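Local structure of tail component (Lactobacillus phage J-1, 5LY8) at residues Ala127-Ser132 with Leu153-Leu158; Gly52-Ala57 with Ala211-Phe216. The protein probably binds carbohydrate on the host cell surface through this magnesium-containing module of the phage's evolved distal tail protein. One frame throughout, in Å; residues are numbered along the deposited sequence.

From the N terminus the chain first lays down an edge strand, 11-20, of the six-stranded sheet, then reaches 52-57, where the small hairpin 54-57/60-63 begins. Contact 2 joins this segment to 211-216, closing a loop of 153 residues and fastening the hairpin to the mixed sheet. Nested inside that loop, contact 1 brings 127-132 to 153-158 across only 20 residues, between two strands of the same mixed sheet that are separated by strand 138-144. The two contacts do not touch; the centres of contact 1 and contact 2 lie about 19 Å apart. Contact 1 thus links strands within one sheet, whereas contact 2 ties a separate hairpin to it.

Contact 1. Residues Ala127-Ser132 with Leu153-Leu158; sequences ALFDDS and LFFDLL. With MG (magnesium ion), chain B.
Leu-128 and Phe-129 meet Leu-158 and Phe-155 across an intervening strand of the mixed sheet, in a module whose family belongs to the concanavalin-like beta sandwiches. Strand 138-144 runs between the two segments, so the backbones stay about 9.5 Å apart from Leu-128 CA to Asp-156 CA. No hydrogen bond joins the segments; side chains bridge the gap on both faces of the sheet.

The aliphatic meeting is on the inner face. Leu-128 CD1 touches Leu-158 CD1 at 3.7 Å, methyl to methyl, with the two side chains crossing at about a right angle. Trp-222 and Phe-112 pack around Leu-128, while Trp-138 and Tyr-163 border Leu-158.

The aromatic meeting, on the other face, is an offset edge-to-face pair over Val-139. Phe-129 supplies the edge, its CZ lying 3.7 Å from Phe-155 CE2, with centroids 5.8 Å apart and planes inclined at 69°. The Phe-129 CG sits between the backbone N and the carbonyl carbon (chi1 60°), and that of Phe-155 extends anti to N (chi1 -176°); together these torsions carry the two rings toward each other across strand 138-144 and bring Phe-129 CZ up to Phe-155 CE2.

Metal bonds follow where strand 121-130 ends. Both carboxylate oxygens of Asp-130 grip a magnesium ion, whose coordination is completed by carbonyls of Ala-106, Glu-108, Ser-132 and Asn-135. Thr-104 OG1 hydrogen-bonds Asp-130 OD2, steadying the carboxylate from a second shell. The ion lies 2.5 Å from Asp-130 OD2 and 2.3 Å from Ser-132 O.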
loop_
_atom_site.group_PDB
_atom_site.type_symbol
_atom_site.label_atom_id
_atom_site.label_comp_id
_atom_site.label_asym_id
_atom_site.label_seq_id
_atom_site.Cartn_x
_atom_site.Cartn_y
_atom_site.Cartn_z
ATOM N N ALA A 127 4.238 -1.300 -3.122
ATOM C CA ALA A 127 5.244 -0.684 -2.261
ATOM C C ALA A 127 5.942 0.450 -2.947
ATOM O O ALA A 127 6.121 0.448 -4.168
ATOM C CB ALA A 127 6.268 -1.722 -1.782
ATOM N N LEU A 128 6.351 1.446 -2.140
ATOM C CA LEU A 128 7.293 2.467 -2.547
ATOM C C LEU A 128 8.388 2.459 -1.499
ATOM O O LEU A 128 8.080 2.389 -0.302
ATOM C CB LEU A 128 6.659 3.863 -2.625
ATOM C CG LEU A 128 7.558 4.965 -3.165
ATOM C CD1 LEU A 128 7.832 4.801 -4.669
ATOM C CD2 LEU A 128 6.956 6.344 -2.922
ATOM N N PHE A 129 9.644 2.509 -1.905
ATOM C CA PHE A 129 10.703 2.501 -0.917
ATOM C C PHE A 129 11.992 3.159 -1.427
ATOM O O PHE A 129 12.273 3.197 -2.583
ATOM C CB PHE A 129 11.002 1.067 -0.418
ATOM C CG PHE A 129 11.437 0.128 -1.505
ATOM C CD1 PHE A 129 10.504 -0.613 -2.259
ATOM C CD2 PHE A 129 12.785 -0.031 -1.789
ATOM C CE1 PHE A 129 10.979 -1.488 -3.262
ATOM C CE2 PHE A 129 13.201 -0.887 -2.789
ATOM C CZ PHE A 129 12.315 -1.590 -3.487
ATOM N N ASP A 130 12.704 3.703 -0.452
ATOM C CA ASP A 130 14.048 4.286 -0.588
ATOM C C ASP A 130 14.821 3.536 0.490
ATOM O O ASP A 130 14.707 3.817 1.629
ATOM C CB ASP A 130 14.068 5.816 -0.391
ATOM C CG ASP A 130 15.500 6.409 -0.506
ATOM O OD1 ASP A 130 16.414 5.699 -0.535
ATOM O OD2 ASP A 130 15.662 7.620 -0.574
ATOM N N ASP A 131 15.576 2.536 0.072
ATOM C CA ASP A 131 16.246 1.662 1.030
ATOM C C ASP A 131 17.729 1.887 1.246
ATOM O O ASP A 131 18.361 1.072 1.839
ATOM C CB ASP A 131 15.955 0.153 0.737
ATOM C CG ASP A 131 16.523 -0.326 -0.595
ATOM O OD1 ASP A 131 17.077 0.408 -1.326
ATOM O OD2 ASP A 131 16.364 -1.519 -0.885
ATOM N N SER A 132 18.252 3.002 0.770
ATOM C CA SER A 132 19.675 3.286 0.968
ATOM C C SER A 132 19.849 4.669 1.541
ATOM O O SER A 132 19.277 5.631 1.020
ATOM C CB SER A 132 20.434 3.209 -0.359
ATOM O OG SER A 132 21.795 3.573 -0.158
ATOM N N LEU A 153 5.973 -8.631 -9.484
ATOM C CA LEU A 153 5.642 -8.404 -10.893
ATOM C C LEU A 153 6.524 -7.368 -11.545
ATOM O O LEU A 153 6.769 -7.444 -12.740
ATOM C CB LEU A 153 4.175 -8.023 -11.019
ATOM C CG LEU A 153 3.175 -9.094 -10.562
ATOM C CD1 LEU A 153 1.767 -8.529 -10.547
ATOM C CD2 LEU A 153 3.208 -10.339 -11.481
ATOM N N PHE A 154 6.952 -6.353 -10.808
ATOM C CA PHE A 154 7.831 -5.334 -11.376
ATOM C C PHE A 154 8.580 -4.673 -10.240
ATOM O O PHE A 154 8.114 -4.674 -9.096
ATOM C CB PHE A 154 7.045 -4.278 -12.192
ATOM C CG PHE A 154 6.040 -3.513 -11.362
ATOM C CD1 PHE A 154 4.745 -3.981 -11.208
ATOM C CD2 PHE A 154 6.390 -2.317 -10.744
ATOM C CE1 PHE A 154 3.821 -3.277 -10.440
ATOM C CE2 PHE A 154 5.467 -1.630 -9.955
ATOM C CZ PHE A 154 4.192 -2.117 -9.805
ATOM N N PHE A 155 9.692 -4.059 -10.585
ATOM C CA PHE A 155 10.555 -3.290 -9.707
ATOM C C PHE A 155 10.946 -2.101 -10.563
ATOM O O PHE A 155 11.736 -2.254 -11.499
ATOM C CB PHE A 155 11.762 -4.159 -9.345
ATOM C CG PHE A 155 12.761 -3.585 -8.361
ATOM C CD1 PHE A 155 13.684 -2.622 -8.755
ATOM C CD2 PHE A 155 12.837 -4.080 -7.068
ATOM C CE1 PHE A 155 14.631 -2.118 -7.850
ATOM C CE2 PHE A 155 13.800 -3.592 -6.175
ATOM C CZ PHE A 155 14.696 -2.622 -6.579
ATOM N N ASP A 156 10.342 -0.939 -10.319
ATOM C CA ASP A 156 10.504 0.242 -11.165
ATOM C C ASP A 156 11.300 1.302 -10.450
ATOM O O ASP A 156 10.814 1.911 -9.489
ATOM C CB ASP A 156 9.114 0.791 -11.588
ATOM C CG ASP A 156 8.359 -0.010 -12.641
ATOM O OD1 ASP A 156 8.890 -1.061 -13.099
ATOM O OD2 ASP A 156 7.235 0.398 -12.998
ATOM N N LEU A 157 12.535 1.528 -10.917
ATOM C CA LEU A 157 13.402 2.594 -10.406
ATOM C C LEU A 157 12.865 3.881 -11.012
ATOM O O LEU A 157 13.007 4.109 -12.221
ATOM C CB LEU A 157 14.872 2.354 -10.821
ATOM C CG LEU A 157 15.567 1.248 -10.022
ATOM C CD1 LEU A 157 16.537 0.463 -10.872
ATOM C CD2 LEU A 157 16.288 1.804 -8.839
ATOM N N LEU A 158 12.197 4.700 -10.196
ATOM C CA LEU A 158 11.515 5.915 -10.618
ATOM C C LEU A 158 12.508 7.042 -10.869
ATOM O O LEU A 158 13.180 7.473 -9.925
ATOM C CB LEU A 158 10.536 6.368 -9.541
ATOM C CG LEU A 158 9.448 5.386 -9.189
ATOM C CD1 LEU A 158 8.567 5.972 -8.107
ATOM C CD2 LEU A 158 8.616 5.010 -10.420
HETATM MG MG MG B . 17.917 7.448 0.559
#

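Contact 2. Residues Gly52-Ala57 with Ala211-Phe216; sequences GPFGYA and AWFPGF
Phe-54 and Phe-213 are the pair through which 52-57 and 211-216 meet, joining the small antiparallel hairpin 54-57/60-63 to the mixed sheet of this beta sandwich. Their backbones are held well apart, 9.6 Å from Phe-54 CA to Phe-213 CA, and two buried rings span the distance without any hydrogen bond between the segments. The CB of the preceding residue, Trp-212, points away from 52-57, in keeping with the alternation of a strand.

Neighbouring strands confine both groups. Pro-63, Pro-76 and Met-78 pack against Phe-54; Phe-213 touches Phe-112 and meets the ring of Trp-226, on a strand of the six-stranded sheet, so it lies within the sandwich. In the turn of the hairpin, Gly-59, about 11 Å from the Phe-54 side chain, is a ligand of the module's other magnesium ion.

The rings share a similar first torsion. In Phe-54 (chi1 -68°) and in Phe-213 (chi1 -61°) CG stands beside the backbone N and anti to the carbonyl carbon, which turns each ring toward the other, Phe-54 from the hairpin strand and Phe-213 from the break in strand 208-216. They meet with planes almost perpendicular, at 89°, and centroids 5.8 Å apart, the approach to the Phe-213 ring being oblique. Phe-213 CD1 lies in the plane of the Phe-54 ring, at its edge, 3.6 Å from Phe-54 CE1; Phe-213 CE1 is almost as near, at 3.7 Å from Phe-54 CE1, and Phe-54 CZ lies slightly farther off, 3.8 Å from Phe-213 CD1.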
loop_
_atom_site.group_PDB
_atom_site.type_symbol
_atom_site.label_atom_id
_atom_site.label_comp_id
_atom_site.label_asym_id
_atom_site.label_seq_id
_atom_site.Cartn_x
_atom_site.Cartn_y
_atom_site.Cartn_z
ATOM N N GLY A 52 3.894 1.391 16.946
ATOM C CA GLY A 52 3.879 2.836 17.016
ATOM C C GLY A 52 2.592 3.464 16.528
ATOM O O GLY A 52 1.725 2.806 15.963
ATOM N N PRO A 53 2.463 4.776 16.748
ATOM C CA PRO A 53 1.215 5.469 16.427
ATOM C C PRO A 53 1.235 6.215 15.096
ATOM O O PRO A 53 2.279 6.425 14.478
ATOM C CB PRO A 53 1.127 6.493 17.572
ATOM C CG PRO A 53 2.530 6.884 17.779
ATOM C CD PRO A 53 3.382 5.647 17.511
ATOM N N PHE A 54 0.058 6.697 14.717
ATOM C CA PHE A 54 -0.125 7.714 13.698
ATOM C C PHE A 54 -0.573 8.958 14.432
ATOM O O PHE A 54 -1.452 8.859 15.297
ATOM C CB PHE A 54 -1.254 7.362 12.731
ATOM C CG PHE A 54 -0.977 6.184 11.836
ATOM C CD1 PHE A 54 -0.395 6.366 10.586
ATOM C CD2 PHE A 54 -1.334 4.898 12.226
ATOM C CE1 PHE A 54 -0.131 5.266 9.762
ATOM C CE2 PHE A 54 -1.082 3.805 11.406
ATOM C CZ PHE A 54 -0.494 3.995 10.172
ATOM N N GLY A 55 -0.037 10.101 14.052
ATOM C CA GLY A 55 -0.563 11.369 14.551
ATOM C C GLY A 55 -1.469 11.971 13.486
ATOM O O GLY A 55 -1.168 11.846 12.296
ATOM N N TYR A 56 -2.602 12.590 13.864
ATOM C CA TYR A 56 -3.506 13.169 12.874
ATOM C C TYR A 56 -3.532 14.678 12.965
ATOM O O TYR A 56 -3.736 15.215 14.054
ATOM C CB TYR A 56 -4.919 12.602 13.004
ATOM C CG TYR A 56 -4.934 11.100 13.014
ATOM C CD1 TYR A 56 -4.735 10.377 11.846
ATOM C CD2 TYR A 56 -5.099 10.391 14.203
ATOM C CE1 TYR A 56 -4.663 8.992 11.863
ATOM C CE2 TYR A 56 -5.001 9.006 14.238
ATOM C CZ TYR A 56 -4.790 8.309 13.062
ATOM O OH TYR A 56 -4.745 6.937 13.065
ATOM N N ALA A 57 -3.309 15.374 11.843
ATOM C CA ALA A 57 -3.431 16.832 11.794
ATOM C C ALA A 57 -3.860 17.237 10.404
ATOM O O ALA A 57 -3.329 16.722 9.429
ATOM C CB ALA A 57 -2.091 17.466 12.119
ATOM N N ALA A 211 -2.193 -1.027 5.600
ATOM C CA ALA A 211 -1.251 0.020 5.196
ATOM C C ALA A 211 -0.127 0.036 6.258
ATOM O O ALA A 211 -0.449 0.074 7.461
ATOM C CB ALA A 211 -1.948 1.362 5.125
ATOM N N TRP A 212 1.149 -0.017 5.839
ATOM C CA TRP A 212 2.265 -0.120 6.775
ATOM C C TRP A 212 3.319 0.888 6.363
ATOM O O TRP A 212 3.652 0.999 5.184
ATOM C CB TRP A 212 2.797 -1.566 6.760
ATOM C CG TRP A 212 3.980 -1.868 7.627
ATOM C CD1 TRP A 212 4.162 -1.521 8.945
ATOM C CD2 TRP A 212 5.139 -2.610 7.241
ATOM N NE1 TRP A 212 5.359 -2.028 9.409
ATOM C CE2 TRP A 212 5.982 -2.698 8.375
ATOM C CE3 TRP A 212 5.559 -3.193 6.032
ATOM C CZ2 TRP A 212 7.194 -3.395 8.351
ATOM C CZ3 TRP A 212 6.773 -3.866 6.010
ATOM C CH2 TRP A 212 7.588 -3.945 7.145
ATOM N N PHE A 213 3.890 1.603 7.360
ATOM C CA PHE A 213 4.812 2.702 7.104
ATOM C C PHE A 213 6.106 2.580 7.919
ATOM O O PHE A 213 6.359 3.366 8.834
ATOM C CB PHE A 213 4.125 4.026 7.426
ATOM C CG PHE A 213 2.898 4.305 6.616
ATOM C CD1 PHE A 213 1.647 3.828 7.020
ATOM C CD2 PHE A 213 2.986 4.992 5.423
ATOM C CE1 PHE A 213 0.506 4.094 6.268
ATOM C CE2 PHE A 213 1.844 5.233 4.657
ATOM C CZ PHE A 213 0.618 4.771 5.082
ATOM N N PRO A 214 6.965 1.622 7.581
ATOM C CA PRO A 214 8.188 1.423 8.372
ATOM C C PRO A 214 9.408 2.241 7.965
ATOM O O PRO A 214 9.580 2.636 6.810
ATOM C CB PRO A 214 8.495 -0.069 8.152
ATOM C CG PRO A 214 8.012 -0.301 6.710
ATOM C CD PRO A 214 6.758 0.521 6.605
ATOM N N GLY A 215 10.284 2.418 8.951
ATOM C CA GLY A 215 11.663 2.840 8.760
ATOM C C GLY A 215 12.569 1.647 9.029
ATOM O O GLY A 215 12.104 0.587 9.456
ATOM N N PHE A 216 13.861 1.788 8.768
ATOM C CA PHE A 216 14.775 0.671 9.000
ATOM C C PHE A 216 15.817 1.066 10.024
ATOM O O PHE A 216 16.557 2.037 9.818
ATOM C CB PHE A 216 15.515 0.273 7.711
ATOM C CG PHE A 216 16.328 -0.989 7.910
ATOM C CD1 PHE A 216 15.713 -2.234 7.934
ATOM C CD2 PHE A 216 17.688 -0.927 8.154
ATOM C CE1 PHE A 216 16.446 -3.395 8.173
ATOM C CE2 PHE A 216 18.422 -2.095 8.375
ATOM C CZ PHE A 216 17.787 -3.317 8.411
#